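Local coordinates for protein omega transaminase (Pseudomonas sp., PDB 5LHA) that probably catalyses the pyridoxal-phosphate-dependent transfer of an amino group from an amine donor to a carbonyl acceptor, as a class-III transaminase of fold type I, at residues Ser125-Glu129 / His158-Gly164; Ser152-Tyr157 / Val167-Tyr173; Ile262-Val266 / Met276-Arg280. All coordinates share one frame; numbering follows the deposited sequence.

Contact 1: residues Ser125-Glu129 / His158-Gly164. With PMP (4'-deoxy-4'-aminopyridoxal-5'-phosphate), chain E.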
loop_
_atom_site.group_PDB
_atom_site.type_symbol
_atom_site.label_atom_id
_atom_site.label_comp_id
_atom_site.label_asym_id
_atom_site.label_seq_id
_atom_site.Cartn_x
_atom_site.Cartn_y
_atom_site.Cartn_z
ATOM N N SER A 125 11.071 -10.251 -17.185
ATOM C CA SER A 125 10.631 -9.435 -16.059
ATOM C C SER A 125 10.544 -7.969 -16.449
ATOM O O SER A 125 9.647 -7.254 -15.990
ATOM C CB SER A 125 11.581 -9.604 -14.878
ATOM O OG SER A 125 11.615 -10.944 -14.449
ATOM N N ASP A 126 11.497 -7.491 -17.262
ATOM C CA ASP A 126 11.397 -6.144 -17.817
ATOM C C ASP A 126 10.111 -5.977 -18.603
ATOM O O ASP A 126 9.437 -4.947 -18.499
ATOM C CB ASP A 126 12.572 -5.824 -18.744
ATOM C CG ASP A 126 13.911 -5.903 -18.080
ATOM O OD1 ASP A 126 14.001 -6.310 -16.906
ATOM O OD2 ASP A 126 14.895 -5.515 -18.755
ATOM N N ALA A 127 9.816 -6.939 -19.479
ATOM C CA ALA A 127 8.628 -6.833 -20.322
ATOM C C ALA A 127 7.367 -6.798 -19.479
ATOM O O ALA A 127 6.428 -6.057 -19.778
ATOM C CB ALA A 127 8.583 -7.995 -21.312
ATOM N N VAL A 128 7.346 -7.578 -18.398
ATOM C CA VAL A 128 6.194 -7.598 -17.505
ATOM C C VAL A 128 6.112 -6.295 -16.718
ATOM O O VAL A 128 5.052 -5.655 -16.654
ATOM C CB VAL A 128 6.261 -8.829 -16.583
ATOM C CG1 VAL A 128 5.239 -8.711 -15.462
ATOM C CG2 VAL A 128 6.041 -10.108 -17.402
ATOM N N GLU A 129 7.224 -5.894 -16.092
ATOM C CA GLU A 129 7.255 -4.622 -15.375
ATOM C C GLU A 129 6.787 -3.480 -16.264
ATOM O O GLU A 129 6.044 -2.596 -15.823
ATOM C CB GLU A 129 8.665 -4.348 -14.846
ATOM C CG GLU A 129 8.702 -3.405 -13.641
ATOM C CD GLU A 129 8.260 -4.086 -12.345
ATOM O OE1 GLU A 129 7.728 -5.212 -12.418
ATOM O OE2 GLU A 129 8.446 -3.501 -11.252
ATOM N N HIS A 158 5.524 -14.250 -13.613
ATOM C CA HIS A 158 5.711 -13.070 -14.443
ATOM C C HIS A 158 7.001 -12.332 -14.084
ATOM O O HIS A 158 7.087 -11.108 -14.238
ATOM C CB HIS A 158 4.503 -12.136 -14.302
ATOM C CG HIS A 158 3.190 -12.826 -14.492
ATOM N ND1 HIS A 158 2.757 -13.272 -15.722
ATOM C CD2 HIS A 158 2.241 -13.198 -13.602
ATOM C CE1 HIS A 158 1.586 -13.868 -15.584
ATOM N NE2 HIS A 158 1.253 -13.838 -14.305
ATOM N N GLY A 159 8.023 -13.060 -13.642
ATOM C CA GLY A 159 9.299 -12.448 -13.323
ATOM C C GLY A 159 9.424 -11.985 -11.882
ATOM O O GLY A 159 8.539 -12.187 -11.045
ATOM N N VAL A 160 10.541 -11.301 -11.604
ATOM C CA VAL A 160 10.940 -11.033 -10.222
ATOM C C VAL A 160 11.303 -9.573 -9.965
ATOM O O VAL A 160 11.865 -9.254 -8.912
ATOM C CB VAL A 160 12.121 -11.930 -9.804
ATOM C CG1 VAL A 160 11.737 -13.392 -9.868
ATOM C CG2 VAL A 160 13.322 -11.657 -10.681
ATOM N N HIS A 161 10.968 -8.672 -10.887
ATOM C CA HIS A 161 10.898 -7.275 -10.491
ATOM C C HIS A 161 9.691 -7.122 -9.569
ATOM O O HIS A 161 8.806 -7.983 -9.536
ATOM C CB HIS A 161 10.796 -6.357 -11.714
ATOM C CG HIS A 161 11.962 -6.452 -12.656
ATOM N ND1 HIS A 161 13.244 -6.739 -12.247
ATOM C CD2 HIS A 161 12.027 -6.310 -14.003
ATOM C CE1 HIS A 161 14.051 -6.760 -13.294
ATOM N NE2 HIS A 161 13.334 -6.511 -14.374
ATOM N N MET A 162 9.649 -6.026 -8.806
ATOM C CA MET A 162 8.660 -5.953 -7.735
ATOM C C MET A 162 7.234 -5.969 -8.267
ATOM O O MET A 162 6.373 -6.671 -7.720
ATOM C CB MET A 162 8.895 -4.721 -6.867
ATOM C CG MET A 162 9.972 -4.947 -5.821
ATOM S SD MET A 162 10.120 -3.583 -4.660
ATOM C CE MET A 162 11.215 -4.281 -3.422
ATOM N N GLY A 163 6.971 -5.244 -9.352
ATOM C CA GLY A 163 5.671 -5.303 -9.996
ATOM C C GLY A 163 5.308 -6.719 -10.395
ATOM O O GLY A 163 4.270 -7.237 -9.982
ATOM N N GLY A 164 6.171 -7.357 -11.189
ATOM C CA GLY A 164 5.907 -8.723 -11.618
ATOM C C GLY A 164 5.858 -9.716 -10.472
ATOM O O GLY A 164 5.095 -10.686 -10.515
HETATM N N1 PMP E . 7.172 -14.416 -17.376
HETATM C C2 PMP E . 7.312 -15.715 -17.837
HETATM C C2A PMP E . 6.123 -16.500 -18.321
HETATM C C3 PMP E . 8.468 -16.405 -17.500
HETATM O O3 PMP E . 8.513 -17.770 -17.601
HETATM C C4 PMP E . 9.583 -15.704 -17.046
HETATM C C4A PMP E . 10.867 -16.451 -16.756
HETATM N N4A PMP E . 10.656 -17.881 -16.851
HETATM C C5 PMP E . 9.510 -14.323 -16.851
HETATM C C6 PMP E . 8.281 -13.687 -17.022
HETATM C C5A PMP E . 10.759 -13.549 -16.458
HETATM O O4P PMP E . 11.761 -13.675 -17.454
HETATM P P PMP E . 13.299 -13.245 -17.201
HETATM O O1P PMP E . 13.971 -14.411 -16.499
HETATM O O2P PMP E . 13.959 -13.022 -18.547
HETATM O O3P PMP E . 13.422 -12.006 -16.337
HETATM O O HOH W 1 8.727 -8.971 -13.182
#

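Contact 2: residues Ser152-Tyr157 / Val167-Tyr173. With PMP (4'-deoxy-4'-aminopyridoxal-5'-phosphate), chain E.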
loop_
_atom_site.group_PDB
_atom_site.type_symbol
_atom_site.label_atom_id
_atom_site.label_comp_id
_atom_site.label_asym_id
_atom_site.label_seq_id
_atom_site.Cartn_x
_atom_site.Cartn_y
_atom_site.Cartn_z
ATOM N N SER A 152 -4.395 -11.531 -11.844
ATOM C CA SER A 152 -3.548 -12.587 -12.385
ATOM C C SER A 152 -4.040 -13.913 -11.820
ATOM O O SER A 152 -4.971 -13.957 -11.005
ATOM C CB SER A 152 -2.052 -12.343 -12.097
ATOM O OG SER A 152 -1.722 -12.428 -10.715
ATOM N N LEU A 153 -3.415 -14.994 -12.279
ATOM C CA LEU A 153 -3.853 -16.354 -12.022
ATOM C C LEU A 153 -2.917 -17.047 -11.044
ATOM O O LEU A 153 -1.718 -16.758 -10.988
ATOM C CB LEU A 153 -3.906 -17.163 -13.324
ATOM C CG LEU A 153 -4.725 -16.578 -14.483
ATOM C CD1 LEU A 153 -4.665 -17.486 -15.707
ATOM C CD2 LEU A 153 -6.158 -16.382 -14.044
ATOM N N ARG A 154 -3.483 -17.977 -10.282
ATOM C CA ARG A 154 -2.676 -18.839 -9.439
ATOM C C ARG A 154 -1.667 -19.592 -10.288
ATOM O O ARG A 154 -1.929 -19.928 -11.446
ATOM C CB ARG A 154 -3.561 -19.823 -8.683
ATOM C CG ARG A 154 -4.111 -19.269 -7.388
ATOM C CD ARG A 154 -5.011 -20.278 -6.698
ATOM N NE ARG A 154 -4.951 -20.155 -5.248
ATOM C CZ ARG A 154 -5.756 -19.382 -4.529
ATOM N NH1 ARG A 154 -6.690 -18.656 -5.129
ATOM N NH2 ARG A 154 -5.622 -19.340 -3.207
ATOM N N ASN A 155 -0.490 -19.830 -9.701
ATOM C CA ASN A 155 0.622 -20.517 -10.359
ATOM C C ASN A 155 1.165 -19.725 -11.544
ATOM O O ASN A 155 2.016 -20.223 -12.288
ATOM C CB ASN A 155 0.223 -21.940 -10.767
ATOM C CG ASN A 155 0.165 -22.885 -9.575
ATOM O OD1 ASN A 155 -0.603 -22.682 -8.634
ATOM N ND2 ASN A 155 0.990 -23.924 -9.610
ATOM N N GLY A 156 0.665 -18.510 -11.747
ATOM C CA GLY A 156 1.207 -17.672 -12.795
ATOM C C GLY A 156 2.568 -17.132 -12.389
ATOM O O GLY A 156 2.825 -16.846 -11.221
ATOM N N TYR A 157 3.462 -17.024 -13.365
ATOM C CA TYR A 157 4.795 -16.505 -13.108
ATOM C C TYR A 157 5.116 -15.418 -14.118
ATOM O O TYR A 157 5.047 -15.652 -15.325
ATOM C CB TYR A 157 5.843 -17.616 -13.144
ATOM C CG TYR A 157 7.228 -17.090 -12.925
ATOM C CD1 TYR A 157 7.645 -16.669 -11.668
ATOM C CD2 TYR A 157 8.133 -17.040 -13.962
ATOM C CE1 TYR A 157 8.924 -16.185 -11.470
ATOM C CE2 TYR A 157 9.405 -16.572 -13.769
ATOM C CZ TYR A 157 9.800 -16.146 -12.538
ATOM O OH TYR A 157 11.068 -15.667 -12.368
ATOM N N VAL A 167 2.312 -9.761 -8.866
ATOM C CA VAL A 167 1.231 -10.462 -9.552
ATOM C C VAL A 167 1.515 -11.944 -9.740
ATOM O O VAL A 167 0.697 -12.647 -10.350
ATOM C CB VAL A 167 0.907 -9.796 -10.906
ATOM C CG1 VAL A 167 0.345 -8.404 -10.685
ATOM C CG2 VAL A 167 2.153 -9.734 -11.792
ATOM N N GLY A 168 2.628 -12.449 -9.211
ATOM C CA GLY A 168 2.920 -13.869 -9.335
ATOM C C GLY A 168 2.022 -14.699 -8.432
ATOM O O GLY A 168 1.714 -14.314 -7.307
ATOM N N GLY A 169 1.625 -15.865 -8.924
ATOM C CA GLY A 169 0.679 -16.717 -8.234
ATOM C C GLY A 169 1.279 -17.862 -7.448
ATOM O O GLY A 169 0.532 -18.757 -7.031
ATOM N N ASN A 170 2.595 -17.864 -7.227
ATOM C CA ASN A 170 3.284 -18.887 -6.442
ATOM C C ASN A 170 3.939 -18.206 -5.253
ATOM O O ASN A 170 4.743 -17.285 -5.434
ATOM C CB ASN A 170 4.355 -19.612 -7.261
ATOM C CG ASN A 170 3.808 -20.266 -8.510
ATOM O OD1 ASN A 170 3.118 -21.282 -8.443
ATOM N ND2 ASN A 170 4.124 -19.690 -9.663
ATOM N N GLY A 171 3.612 -18.680 -4.047
ATOM C CA GLY A 171 4.117 -18.062 -2.833
ATOM C C GLY A 171 5.628 -18.117 -2.679
ATOM O O GLY A 171 6.219 -17.227 -2.065
ATOM N N VAL A 172 6.273 -19.164 -3.211
ATOM C CA VAL A 172 7.710 -19.346 -2.977
ATOM C C VAL A 172 8.514 -18.118 -3.395
ATOM O O VAL A 172 9.534 -17.805 -2.773
ATOM C CB VAL A 172 8.225 -20.620 -3.681
ATOM C CG1 VAL A 172 7.573 -21.855 -3.080
ATOM C CG2 VAL A 172 7.984 -20.556 -5.185
ATOM N N TYR A 173 8.040 -17.368 -4.397
ATOM C CA TYR A 173 8.704 -16.150 -4.854
ATOM C C TYR A 173 8.376 -14.921 -4.023
ATOM O O TYR A 173 8.983 -13.867 -4.258
ATOM C CB TYR A 173 8.332 -15.847 -6.308
ATOM C CG TYR A 173 8.609 -16.979 -7.260
ATOM C CD1 TYR A 173 9.884 -17.191 -7.761
ATOM C CD2 TYR A 173 7.602 -17.848 -7.639
ATOM C CE1 TYR A 173 10.139 -18.227 -8.627
ATOM C CE2 TYR A 173 7.851 -18.890 -8.502
ATOM C CZ TYR A 173 9.118 -19.073 -8.990
ATOM O OH TYR A 173 9.361 -20.114 -9.853
HETATM N N1 PMP E . 7.172 -14.416 -17.376
HETATM C C2 PMP E . 7.312 -15.715 -17.837
HETATM C C2A PMP E . 6.123 -16.500 -18.321
HETATM C C3 PMP E . 8.468 -16.405 -17.500
HETATM O O3 PMP E . 8.513 -17.770 -17.601
HETATM C C4 PMP E . 9.583 -15.704 -17.046
HETATM C C4A PMP E . 10.867 -16.451 -16.756
HETATM N N4A PMP E . 10.656 -17.881 -16.851
HETATM C C5 PMP E . 9.510 -14.323 -16.851
HETATM C C6 PMP E . 8.281 -13.687 -17.022
HETATM C C5A PMP E . 10.759 -13.549 -16.458
HETATM O O4P PMP E . 11.761 -13.675 -17.454
HETATM P P PMP E . 13.299 -13.245 -17.201
HETATM O O1P PMP E . 13.971 -14.411 -16.499
HETATM O O2P PMP E . 13.959 -13.022 -18.547
HETATM O O3P PMP E . 13.422 -12.006 -16.337
HETATM O O HOH W 2 4.834 -17.096 -9.080
#

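Contact 3: residues Ile262-Val266 / Met276-Arg280. With PMP (4'-deoxy-4'-aminopyridoxal-5'-phosphate), chain E.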
loop_
_atom_site.group_PDB
_atom_site.type_symbol
_atom_site.label_atom_id
_atom_site.label_comp_id
_atom_site.label_asym_id
_atom_site.label_seq_id
_atom_site.Cartn_x
_atom_site.Cartn_y
_atom_site.Cartn_z
ATOM N N ILE A 262 -3.333 -8.707 -20.944
ATOM C CA ILE A 262 -1.899 -8.854 -21.164
ATOM C C ILE A 262 -1.574 -10.327 -21.307
ATOM O O ILE A 262 -1.765 -11.105 -20.368
ATOM C CB ILE A 262 -1.078 -8.239 -20.020
ATOM C CG1 ILE A 262 -1.405 -6.757 -19.845
ATOM C CG2 ILE A 262 0.397 -8.446 -20.270
ATOM C CD1 ILE A 262 -0.877 -6.192 -18.568
ATOM N N ALA A 263 -1.071 -10.714 -22.470
ATOM C CA ALA A 263 -0.565 -12.057 -22.678
ATOM C C ALA A 263 0.917 -12.076 -22.325
ATOM O O ALA A 263 1.716 -11.347 -22.925
ATOM C CB ALA A 263 -0.778 -12.511 -24.119
ATOM N N ASP A 264 1.276 -12.875 -21.328
ATOM C CA ASP A 264 2.681 -13.097 -21.012
ATOM C C ASP A 264 3.175 -14.190 -21.948
ATOM O O ASP A 264 2.956 -15.380 -21.714
ATOM C CB ASP A 264 2.859 -13.455 -19.543
ATOM C CG ASP A 264 4.315 -13.515 -19.128
ATOM O OD1 ASP A 264 5.207 -13.717 -19.993
ATOM O OD2 ASP A 264 4.567 -13.323 -17.923
ATOM N N GLU A 265 3.836 -13.778 -23.023
ATOM C CA GLU A 265 4.321 -14.695 -24.039
ATOM C C GLU A 265 5.820 -14.933 -23.927
ATOM O O GLU A 265 6.440 -15.417 -24.880
ATOM C CB GLU A 265 3.975 -14.141 -25.421
ATOM C CG GLU A 265 2.499 -13.899 -25.665
ATOM C CD GLU A 265 1.827 -15.028 -26.423
ATOM O OE1 GLU A 265 2.485 -16.056 -26.698
ATOM O OE2 GLU A 265 0.644 -14.874 -26.780
ATOM N N VAL A 266 6.406 -14.653 -22.760
ATOM C CA VAL A 266 7.851 -14.797 -22.602
ATOM C C VAL A 266 8.291 -16.218 -22.945
ATOM O O VAL A 266 9.303 -16.418 -23.629
ATOM C CB VAL A 266 8.278 -14.384 -21.180
ATOM C CG1 VAL A 266 9.675 -14.868 -20.883
ATOM C CG2 VAL A 266 8.183 -12.872 -21.007
ATOM N N MET A 276 2.998 -19.192 -33.261
ATOM C CA MET A 276 3.897 -18.053 -33.066
ATOM C C MET A 276 3.564 -17.279 -31.794
ATOM O O MET A 276 4.444 -16.648 -31.198
ATOM C CB MET A 276 3.855 -17.130 -34.282
ATOM C CG MET A 276 5.013 -16.138 -34.354
ATOM S SD MET A 276 6.622 -16.923 -34.632
ATOM C CE MET A 276 6.546 -17.281 -36.383
ATOM N N LEU A 277 2.304 -17.299 -31.380
ATOM C CA LEU A 277 1.884 -16.832 -30.070
ATOM C C LEU A 277 0.982 -17.875 -29.437
ATOM O O LEU A 277 0.240 -18.574 -30.136
ATOM C CB LEU A 277 1.139 -15.500 -30.137
ATOM C CG LEU A 277 1.905 -14.252 -30.536
ATOM C CD1 LEU A 277 0.942 -13.081 -30.626
ATOM C CD2 LEU A 277 3.010 -13.986 -29.523
ATOM N N GLY A 278 1.103 -18.018 -28.118
ATOM C CA GLY A 278 0.150 -18.832 -27.386
ATOM C C GLY A 278 -1.260 -18.273 -27.448
ATOM O O GLY A 278 -2.232 -19.027 -27.528
ATOM N N SER A 279 -1.390 -16.942 -27.381
ATOM C CA SER A 279 -2.703 -16.302 -27.461
ATOM C C SER A 279 -3.332 -16.501 -28.832
ATOM O O SER A 279 -4.526 -16.797 -28.945
ATOM C CB SER A 279 -2.576 -14.813 -27.167
ATOM O OG SER A 279 -1.662 -14.231 -28.073
ATOM N N ARG A 280 -2.541 -16.313 -29.888
ATOM C CA ARG A 280 -3.008 -16.619 -31.235
ATOM C C ARG A 280 -3.415 -18.082 -31.371
ATOM O O ARG A 280 -4.403 -18.399 -32.043
ATOM C CB ARG A 280 -1.915 -16.270 -32.248
ATOM C CG ARG A 280 -2.337 -16.448 -33.695
ATOM C CD ARG A 280 -1.185 -16.203 -34.649
ATOM N NE ARG A 280 -0.743 -14.814 -34.576
ATOM C CZ ARG A 280 0.304 -14.311 -35.222
ATOM N NH1 ARG A 280 1.041 -15.077 -36.026
ATOM N NH2 ARG A 280 0.608 -13.029 -35.066
HETATM N N1 PMP E . 7.172 -14.416 -17.376
HETATM C C2 PMP E . 7.312 -15.715 -17.837
HETATM C C2A PMP E . 6.123 -16.500 -18.321
HETATM C C3 PMP E . 8.468 -16.405 -17.500
HETATM O O3 PMP E . 8.513 -17.770 -17.601
HETATM C C4 PMP E . 9.583 -15.704 -17.046
HETATM C C4A PMP E . 10.867 -16.451 -16.756
HETATM N N4A PMP E . 10.656 -17.881 -16.851
HETATM C C5 PMP E . 9.510 -14.323 -16.851
HETATM C C6 PMP E . 8.281 -13.687 -17.022
HETATM C C5A PMP E . 10.759 -13.549 -16.458
HETATM O O4P PMP E . 11.761 -13.675 -17.454
HETATM P P PMP E . 13.299 -13.245 -17.201
HETATM O O1P PMP E . 13.971 -14.411 -16.499
HETATM O O2P PMP E . 13.959 -13.022 -18.547
HETATM O O3P PMP E . 13.422 -12.006 -16.337
#

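Contact 1: residues Ser125-Glu129 / His158-Gly164
Glu129 turns the syn lone pairs of its two oxygens to consecutive backbone amides of the first turn of helix 162-166: OE1 accepts from Gly164 N at 2.9 Å and OE2 from Gly163 N at 3.0 Å. A bend at chi2 (76°) brings the carboxylate round to them, and OE2 also accepts from Met162 N of the second subunit. Glycine suits position 163, since a CB there would run into Glu129 OE1. Beside this, His161 NE2 donates to Asp126 OD1 at 2.6 Å in a nearly straight bond (170°); OD1 lies in the plane of the ring and is met nearly in line with its C-O bond, with ring and carboxylate close to coplanar. Asp126 OD2 is held in turn by Ser122 N.

A fourth bond belongs to the phosphate site of the fold type I aminotransferases, where the start of helix 124-141 meets the cofactor. Ser125 OG accepts from Val160 N at 3.1 Å and donates to PMP O3P at 2.8 Å, while Ser125 N reaches the same phosphate oxygen. Gly159 passes close to this hydroxyl, where a CB would strike Ser125 OG.

Ser125 CB lies over one face of the His161 ring in a CH-pi contact, 3.7 Å from its centroid, and that ring stacks with His161 of the second subunit. Val128 sets both methyls against the carbonyl O and CB of His158, CG1 lying 3.3 Å from His158 O. Water 1 donates to His158 O at 2.9 Å.

Contact 2: residues Ser152-Tyr157 / Val167-Tyr173
Tyr157 and Tyr173 meet at an oblique angle, their ring planes 38° apart and their side chains crossing at about a right angle. Tyr157 presents CE1 to one face of the Tyr173 ring, coming within 3.7 Å of Tyr173 CE1 near the rim, while Val172 CG2 covers the opposite face. With CG anti to the backbone N (chi1 178°), the Tyr157 ring is carried between Tyr173 and PMP, and its other edge, CD2 and CE2, turns to the cofactor: CE2 is 3.3 Å from PMP C4A. A broad aromatic side chain can thus touch the second segment and the ligand at once.

Asn155 and Asn170 also cross steeply, with amide planes 76° apart. Asn170 OD1 comes against Asn155 CA at 3.2 Å, whereas Asn170 ND2 gives a weak bond to Asn155 O at 3.4 Å. The amide of Asn155 itself turns elsewhere, its ND2 donating to Gly237 O. Asn155 takes the third place of a type II beta turn from Leu153 to Gly156, where the left-handed helical conformation is one that asparagine tolerates well.

The backbone of Gly169 fits against this turn through two bonds, Asn155 N to Gly169 O at 3.1 Å and Gly169 N to Gly156 O at 2.8 Å. A CB on Gly169 would collide with the turn. Water 2 donates to Gly156 O and accepts from Asn170 ND2 at 2.8 Å. At the strand end, the small Ser152 directs OG to Val167 O, a very short bond whose length is doubtful.

An aromatic residue beside the cofactor, here Tyr157 with its edge toward PMP just after the turn that follows strand 149-153, is in keeping with the cofactor pocket of class-III aminotransferases.

Contact 3: residues Ile262-Val266 / Met276-Arg280
Glu265 draws the start of the short helix 278-281 to the end of strand 260-264 by three hydrogen bonds. With CG anti to the carbonyl carbon (chi1 -58°) and a bend at chi2 (-98°), its carboxylate is taken to the helix start. Its OE1 accepts from Gly278 N at 2.8 Å through the syn lone pair. Its OE2 takes two donors, Ser279 OG at 2.7 Å, nearly in line with the C-O bond, and Ser279 N at 3.0 Å, on the syn side. Thr268 OG1 adds a further bond to OE1. A carboxylate suits this place because it meets amides of the helix start and is likely to be steadied by them.

The two elements belong to the beta-alpha-beta unit that runs on to strand 288-291. Ala263 and Glu265 both face the helix, whereas Asp264 between them faces PMP, its OD2 2.9 Å from PMP N1; Asp264 OD1 accepts from Val266 N in an Asx turn.

Packing completes the contact. Leu277 sets CD2 against Glu265 CD at 3.5 Å, and the small Ala263 touches Ser279 through the CB atoms of both at 4.2 Å. Replacing Glu265 by an alanine would probably leave the amides of Gly278 and Ser279 and the Ser279 hydroxyl without their acceptor and open a gap beside Leu277 CD2.

All three contacts border the PMP site. Contact 1 holds the phosphate, contact 2 sets an aromatic ring by the pyridine ring, and contact 3 brings a carboxylate to the ring nitrogen. The centres of contacts 1 and 2 lie about 12 Å apart; the centre of contact 3 lies about 16 Å from that of contact 1 and about 17 Å from that of contact 2. His158 ties them together: its ND1 makes a probable hydrogen bond of 2.8 Å with Asp264 OD2, probably helping to position that carboxylate, while its CD2 packs 3.6 Å from Val167 O. Val128 CG2 also packs against Asp264 OD2. Gly124 N of the same chain and Thr330 OG1 of the second subunit also hydrogen-bond PMP.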